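Nisin immunity protein (Lactococcus lactis subsp. lactis, PDB 5XHB) takes part in the producer's immunity against exogenously supplied nisin, as a lipoprotein of the cell membrane. Local coordinates at residues S140-T145 with F219-K224; R162-V167 with S190-D195. All blocks are in the same frame, centred on the assembly; numbering follows the deposited sequence.

Both interactions are antiparallel pairings within one seven-stranded sheet of the all-beta part that matches the Spa1 C-terminal family, and their centres lie about 16 Å apart. Interaction 1 pairs strand 137-145 with the last strand, 218-224; interaction 2 pairs strands 151-165 and 191-202, which follow 137-145 in the chain. Interaction 2 is therefore nested inside the loop that interaction 1 closes. Strands 218-224 and 210-215 both lie between 137-145 and 191-202 in the sheet order, yet the two contacts touch, CG2 of Ile141 packing 3.8 Å from CZ3 of Trp194. That meeting of side chains across non-adjacent strands is consistent with a strongly curved sheet.

Interaction 1: residues S140-T145 with F219-K224; sequences SISDTT and FKLATK
Lys220 lays its aliphatic chain along the backbone of 142-144: its CB is 3.5 Å from Ser142 O, and its CG and CD continue past the same oxygen. A bend at chi2 (-60°) turns the chain beside Asp143, both side chains pointing the same way, and a long salt bridge of 3.5 Å joins Lys220 NZ to Asp143 OD1. Asp218 OD2 provides the ammonium's stronger partner and also bonds Thr145 OG1. Ser142 makes a second side-chain polar contact. Its OG, placed between its own backbone N and carbonyl carbon (chi1 70°), donates to Leu221 O at 2.7 Å and accepts from Thr144 N at 3.1 Å, which makes an ST turn. Leu221 O thus receives two donors, the second being Ser142 N at 2.9 Å. The register slips by two residues between the Ile141-Ala222 and Thr145-Lys220 pairs, a beta bulge spanned by these bonds, and beyond it Leu221 N donates to Thr144 O at 2.8 Å. Toward the other end, a water bridges Ser140 O and Thr223 OG1 beside the hydrogen-bonded Ser140-Thr223 pair. On the other face Ile141 sets CG2 3.9 Å from Lys220 CB, the side chains crossing at about a right angle. Ile141 also touches Tyr196 and Ile215, while strand 218-224 is flanked by 137-145 and 210-215, the latter joined through backbone bonds to Lys220 and Ala222.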
loop_
_atom_site.group_PDB
_atom_site.type_symbol
_atom_site.label_atom_id
_atom_site.label_comp_id
_atom_site.label_asym_id
_atom_site.label_seq_id
_atom_site.Cartn_x
_atom_site.Cartn_y
_atom_site.Cartn_z
ATOM N N SER A 140 -3.464 13.245 -4.620
ATOM C CA SER A 140 -3.320 14.356 -5.543
ATOM C C SER A 140 -2.033 14.223 -6.350
ATOM O O SER A 140 -0.962 14.074 -5.767
ATOM C CB SER A 140 -3.326 15.677 -4.774
ATOM O OG SER A 140 -3.067 16.740 -5.665
ATOM N N ILE A 141 -2.154 14.262 -7.680
ATOM C CA ILE A 141 -1.005 14.217 -8.588
ATOM C C ILE A 141 -0.410 15.601 -8.704
ATOM O O ILE A 141 -1.039 16.509 -9.244
ATOM C CB ILE A 141 -1.410 13.709 -9.988
ATOM C CG1 ILE A 141 -2.055 12.324 -9.885
ATOM C CG2 ILE A 141 -0.205 13.676 -10.934
ATOM C CD1 ILE A 141 -2.759 11.897 -11.190
ATOM N N SER A 142 0.798 15.771 -8.180
ATOM C CA SER A 142 1.430 17.082 -8.124
ATOM C C SER A 142 2.178 17.412 -9.414
ATOM O O SER A 142 2.215 16.608 -10.350
ATOM C CB SER A 142 2.405 17.137 -6.947
ATOM O OG SER A 142 3.523 16.309 -7.228
ATOM N N ASP A 143 2.796 18.589 -9.448
ATOM C CA ASP A 143 3.699 18.938 -10.538
ATOM C C ASP A 143 5.159 18.746 -10.102
ATOM O O ASP A 143 6.061 19.389 -10.628
ATOM C CB ASP A 143 3.462 20.379 -11.002
ATOM C CG ASP A 143 4.030 20.647 -12.398
ATOM O OD1 ASP A 143 4.195 19.682 -13.176
ATOM O OD2 ASP A 143 4.317 21.821 -12.722
ATOM N N THR A 144 5.378 17.854 -9.137
ATOM C CA THR A 144 6.724 17.503 -8.683
ATOM C C THR A 144 7.199 16.229 -9.354
ATOM O O THR A 144 6.508 15.213 -9.306
ATOM C CB THR A 144 6.764 17.307 -7.160
ATOM O OG1 THR A 144 6.429 18.545 -6.516
ATOM C CG2 THR A 144 8.145 16.823 -6.705
ATOM N N THR A 145 8.371 16.293 -9.974
ATOM C CA THR A 145 8.962 15.155 -10.677
ATOM C C THR A 145 9.503 14.143 -9.691
ATOM O O THR A 145 10.011 14.512 -8.640
ATOM C CB THR A 145 10.116 15.590 -11.612
ATOM O OG1 THR A 145 9.679 16.666 -12.449
ATOM C CG2 THR A 145 10.566 14.433 -12.499
ATOM N N PHE A 219 7.379 11.212 -14.671
ATOM C CA PHE A 219 6.755 10.682 -13.476
ATOM C C PHE A 219 6.521 11.797 -12.476
ATOM O O PHE A 219 7.443 12.551 -12.149
ATOM C CB PHE A 219 7.617 9.577 -12.883
ATOM C CG PHE A 219 7.472 8.266 -13.599
ATOM C CD1 PHE A 219 6.399 7.427 -13.309
ATOM C CD2 PHE A 219 8.389 7.881 -14.563
ATOM C CE1 PHE A 219 6.259 6.214 -13.971
ATOM C CE2 PHE A 219 8.250 6.672 -15.233
ATOM C CZ PHE A 219 7.179 5.841 -14.937
ATOM N N LYS A 220 5.277 11.904 -12.006
ATOM C CA LYS A 220 4.899 12.915 -11.021
ATOM C C LYS A 220 4.578 12.285 -9.667
ATOM O O LYS A 220 4.047 11.181 -9.602
ATOM C CB LYS A 220 3.673 13.698 -11.504
ATOM C CG LYS A 220 3.864 14.402 -12.843
ATOM C CD LYS A 220 5.016 15.407 -12.784
ATOM C CE LYS A 220 4.941 16.396 -13.969
ATOM N NZ LYS A 220 6.234 17.084 -14.257
ATOM N N LEU A 221 4.842 13.030 -8.598
ATOM C CA LEU A 221 4.573 12.580 -7.241
ATOM C C LEU A 221 3.105 12.712 -6.884
ATOM O O LEU A 221 2.517 13.791 -7.036
ATOM C CB LEU A 221 5.430 13.392 -6.260
ATOM C CG LEU A 221 5.028 13.301 -4.788
ATOM C CD1 LEU A 221 5.249 11.890 -4.302
ATOM C CD2 LEU A 221 5.817 14.312 -3.945
ATOM N N ALA A 222 2.514 11.612 -6.419
ATOM C CA ALA A 222 1.141 11.587 -5.938
ATOM C C ALA A 222 1.140 11.367 -4.433
ATOM O O ALA A 222 1.746 10.409 -3.950
ATOM C CB ALA A 222 0.337 10.485 -6.627
ATOM N N THR A 223 0.453 12.234 -3.691
ATOM C CA THR A 223 0.427 12.106 -2.234
ATOM C C THR A 223 -0.991 12.152 -1.675
ATOM O O THR A 223 -1.881 12.727 -2.290
ATOM C CB THR A 223 1.270 13.206 -1.570
ATOM O OG1 THR A 223 0.802 14.483 -2.004
ATOM C CG2 THR A 223 2.729 13.068 -1.958
ATOM N N LYS A 224 -1.194 11.547 -0.505
ATOM C CA LYS A 224 -2.526 11.395 0.058
ATOM C C LYS A 224 -3.092 12.750 0.450
ATOM O O LYS A 224 -2.421 13.544 1.103
ATOM C CB LYS A 224 -2.506 10.445 1.261
ATOM C CG LYS A 224 -3.776 10.491 2.122
ATOM C CD LYS A 224 -5.037 10.046 1.357
ATOM C CE LYS A 224 -6.321 10.759 1.876
ATOM N NZ LYS A 224 -7.632 10.319 1.263
HETATM O O HOH W 1 0.472 15.813 -4.220
#

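Interaction 2: residues R162-V167 with S190-D195; sequences RVFDSV and SRTEWD
Phe164 directs the edge of its ring at the face of Trp194, a T-shaped pair with planes at 89° and the phenyl centroid 4.9 Å from that of the five-membered indole ring. The leading atoms are CE2 and CZ, with Phe164 CE2 3.7 Å from Trp194 CG. A chi1 of 53°, which keeps CG of Phe164 on the side of both N and C of its own backbone, brings the ring over the neighbouring strand. One of its faces consequently rests on Thr192: Thr192 CB lies 28° off the ring normal in a CH-pi contact, CG2 comes to 3.6 Å from Phe164 CZ, and Thr192 O sits above the rim. Thr192 turns its hydroxyl to Ser166, whose OG is gripped by two hydroxyls, Thr192 OG1 at 2.6 Å and Ser190 OG at 2.9 Å. Ser166 N also bonds Ser190 O, so the chain leaving the strand stays tied to its partner. Asp165 OD1 receives Val167 N at 2.9 Å in an Asx turn and, through a water, reaches Ser190 N. Regular antiparallel bonding, two bonds each for Arg162-Trp194 and Phe164-Thr192, fixes the register beneath these side chains. Strand 151-165 forms one edge of the sheet within the chain, with 191-202 as its neighbour; Tyr196 of 191-202 and Ser129 of a loop also touch Phe164.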
loop_
_atom_site.group_PDB
_atom_site.type_symbol
_atom_site.label_atom_id
_atom_site.label_comp_id
_atom_site.label_asym_id
_atom_site.label_seq_id
_atom_site.Cartn_x
_atom_site.Cartn_y
_atom_site.Cartn_z
ATOM N N ARG A 162 -7.309 11.626 -20.083
ATOM C CA ARG A 162 -8.367 12.515 -19.613
ATOM C C ARG A 162 -8.132 13.876 -20.240
ATOM O O ARG A 162 -7.016 14.377 -20.259
ATOM C CB ARG A 162 -8.404 12.637 -18.075
ATOM C CG ARG A 162 -8.729 11.355 -17.315
ATOM C CD ARG A 162 -10.182 10.912 -17.551
ATOM N NE ARG A 162 -10.523 9.708 -16.795
ATOM C CZ ARG A 162 -10.282 8.468 -17.213
ATOM N NH1 ARG A 162 -9.686 8.258 -18.384
ATOM N NH2 ARG A 162 -10.629 7.434 -16.457
ATOM N N VAL A 163 -9.206 14.462 -20.744
ATOM C CA VAL A 163 -9.222 15.848 -21.157
ATOM C C VAL A 163 -10.146 16.533 -20.172
ATOM O O VAL A 163 -11.303 16.123 -20.019
ATOM C CB VAL A 163 -9.746 16.020 -22.594
ATOM C CG1 VAL A 163 -9.891 17.503 -22.935
ATOM C CG2 VAL A 163 -8.830 15.300 -23.589
ATOM N N PHE A 164 -9.656 17.554 -19.485
ATOM C CA PHE A 164 -10.427 18.081 -18.369
ATOM C C PHE A 164 -10.316 19.581 -18.296
ATOM O O PHE A 164 -9.411 20.166 -18.867
ATOM C CB PHE A 164 -9.999 17.445 -17.031
ATOM C CG PHE A 164 -8.517 17.532 -16.741
ATOM C CD1 PHE A 164 -7.978 18.647 -16.122
ATOM C CD2 PHE A 164 -7.671 16.476 -17.072
ATOM C CE1 PHE A 164 -6.608 18.723 -15.836
ATOM C CE2 PHE A 164 -6.300 16.545 -16.806
ATOM C CZ PHE A 164 -5.770 17.666 -16.188
ATOM N N ASP A 165 -11.280 20.196 -17.621
ATOM C CA ASP A 165 -11.230 21.625 -17.358
ATOM C C ASP A 165 -9.972 21.939 -16.580
ATOM O O ASP A 165 -9.743 21.362 -15.524
ATOM C CB ASP A 165 -12.463 22.072 -16.568
ATOM C CG ASP A 165 -12.561 23.576 -16.457
ATOM O OD1 ASP A 165 -11.678 24.177 -15.805
ATOM O OD2 ASP A 165 -13.518 24.149 -17.024
ATOM N N SER A 166 -9.163 22.861 -17.084
ATOM C CA SER A 166 -7.863 23.138 -16.472
ATOM C C SER A 166 -7.954 23.620 -15.030
ATOM O O SER A 166 -7.049 23.383 -14.234
ATOM C CB SER A 166 -7.105 24.170 -17.299
ATOM O OG SER A 166 -6.886 23.693 -18.609
ATOM N N VAL A 167 -9.045 24.297 -14.690
ATOM C CA VAL A 167 -9.198 24.845 -13.352
ATOM C C VAL A 167 -9.895 23.878 -12.391
ATOM O O VAL A 167 -9.427 23.675 -11.279
ATOM C CB VAL A 167 -9.981 26.175 -13.378
ATOM C CG1 VAL A 167 -10.273 26.666 -11.947
ATOM C CG2 VAL A 167 -9.216 27.221 -14.161
ATOM N N SER A 190 -10.863 26.590 -20.501
ATOM C CA SER A 190 -9.543 26.066 -20.824
ATOM C C SER A 190 -9.525 24.566 -20.559
ATOM O O SER A 190 -10.094 24.097 -19.573
ATOM C CB SER A 190 -8.467 26.774 -20.012
ATOM O OG SER A 190 -7.217 26.117 -20.137
ATOM N N ARG A 191 -8.878 23.812 -21.446
ATOM C CA ARG A 191 -8.812 22.360 -21.302
ATOM C C ARG A 191 -7.367 21.856 -21.219
ATOM O O ARG A 191 -6.453 22.437 -21.800
ATOM C CB ARG A 191 -9.540 21.678 -22.462
ATOM C CG ARG A 191 -11.045 21.962 -22.519
ATOM C CD ARG A 191 -11.671 21.357 -23.774
ATOM N NE ARG A 191 -13.131 21.362 -23.714
ATOM C CZ ARG A 191 -13.921 20.846 -24.652
ATOM N NH1 ARG A 191 -13.399 20.275 -25.727
ATOM N NH2 ARG A 191 -15.240 20.895 -24.511
ATOM N N THR A 192 -7.176 20.761 -20.494
ATOM C CA THR A 192 -5.860 20.159 -20.336
ATOM C C THR A 192 -5.980 18.676 -20.641
ATOM O O THR A 192 -6.923 18.040 -20.167
ATOM C CB THR A 192 -5.324 20.372 -18.901
ATOM O OG1 THR A 192 -5.140 21.775 -18.674
ATOM C CG2 THR A 192 -4.005 19.646 -18.686
ATOM N N GLU A 193 -5.063 18.132 -21.439
ATOM C CA GLU A 193 -5.024 16.685 -21.644
ATOM C C GLU A 193 -3.876 16.045 -20.872
ATOM O O GLU A 193 -2.715 16.446 -21.004
ATOM C CB GLU A 193 -4.890 16.307 -23.126
ATOM C CG GLU A 193 -4.754 14.779 -23.300
ATOM C CD GLU A 193 -4.776 14.288 -24.751
ATOM O OE1 GLU A 193 -5.314 14.983 -25.634
ATOM O OE2 GLU A 193 -4.243 13.189 -25.007
ATOM N N TRP A 194 -4.209 15.031 -20.075
ATOM C CA TRP A 194 -3.190 14.211 -19.431
ATOM C C TRP A 194 -3.254 12.809 -19.977
ATOM O O TRP A 194 -4.331 12.231 -20.082
ATOM C CB TRP A 194 -3.380 14.163 -17.919
ATOM C CG TRP A 194 -2.847 15.344 -17.189
ATOM C CD1 TRP A 194 -2.358 16.514 -17.720
ATOM C CD2 TRP A 194 -2.723 15.458 -15.773
ATOM N NE1 TRP A 194 -1.959 17.361 -16.696
ATOM C CE2 TRP A 194 -2.170 16.728 -15.495
ATOM C CE3 TRP A 194 -3.039 14.612 -14.707
ATOM C CZ2 TRP A 194 -1.917 17.165 -14.191
ATOM C CZ3 TRP A 194 -2.785 15.047 -13.411
ATOM C CH2 TRP A 194 -2.224 16.313 -13.169
ATOM N N ASP A 195 -2.091 12.269 -20.320
ATOM C CA ASP A 195 -1.998 10.894 -20.769
ATOM C C ASP A 195 -1.304 10.130 -19.651
ATOM O O ASP A 195 -0.179 10.452 -19.297
ATOM C CB ASP A 195 -1.226 10.813 -22.090
ATOM C CG ASP A 195 -1.851 11.700 -23.173
ATOM O OD1 ASP A 195 -3.093 11.694 -23.278
ATOM O OD2 ASP A 195 -1.120 12.420 -23.890
HETATM O O HOH W 2 -10.927 26.468 -17.271
#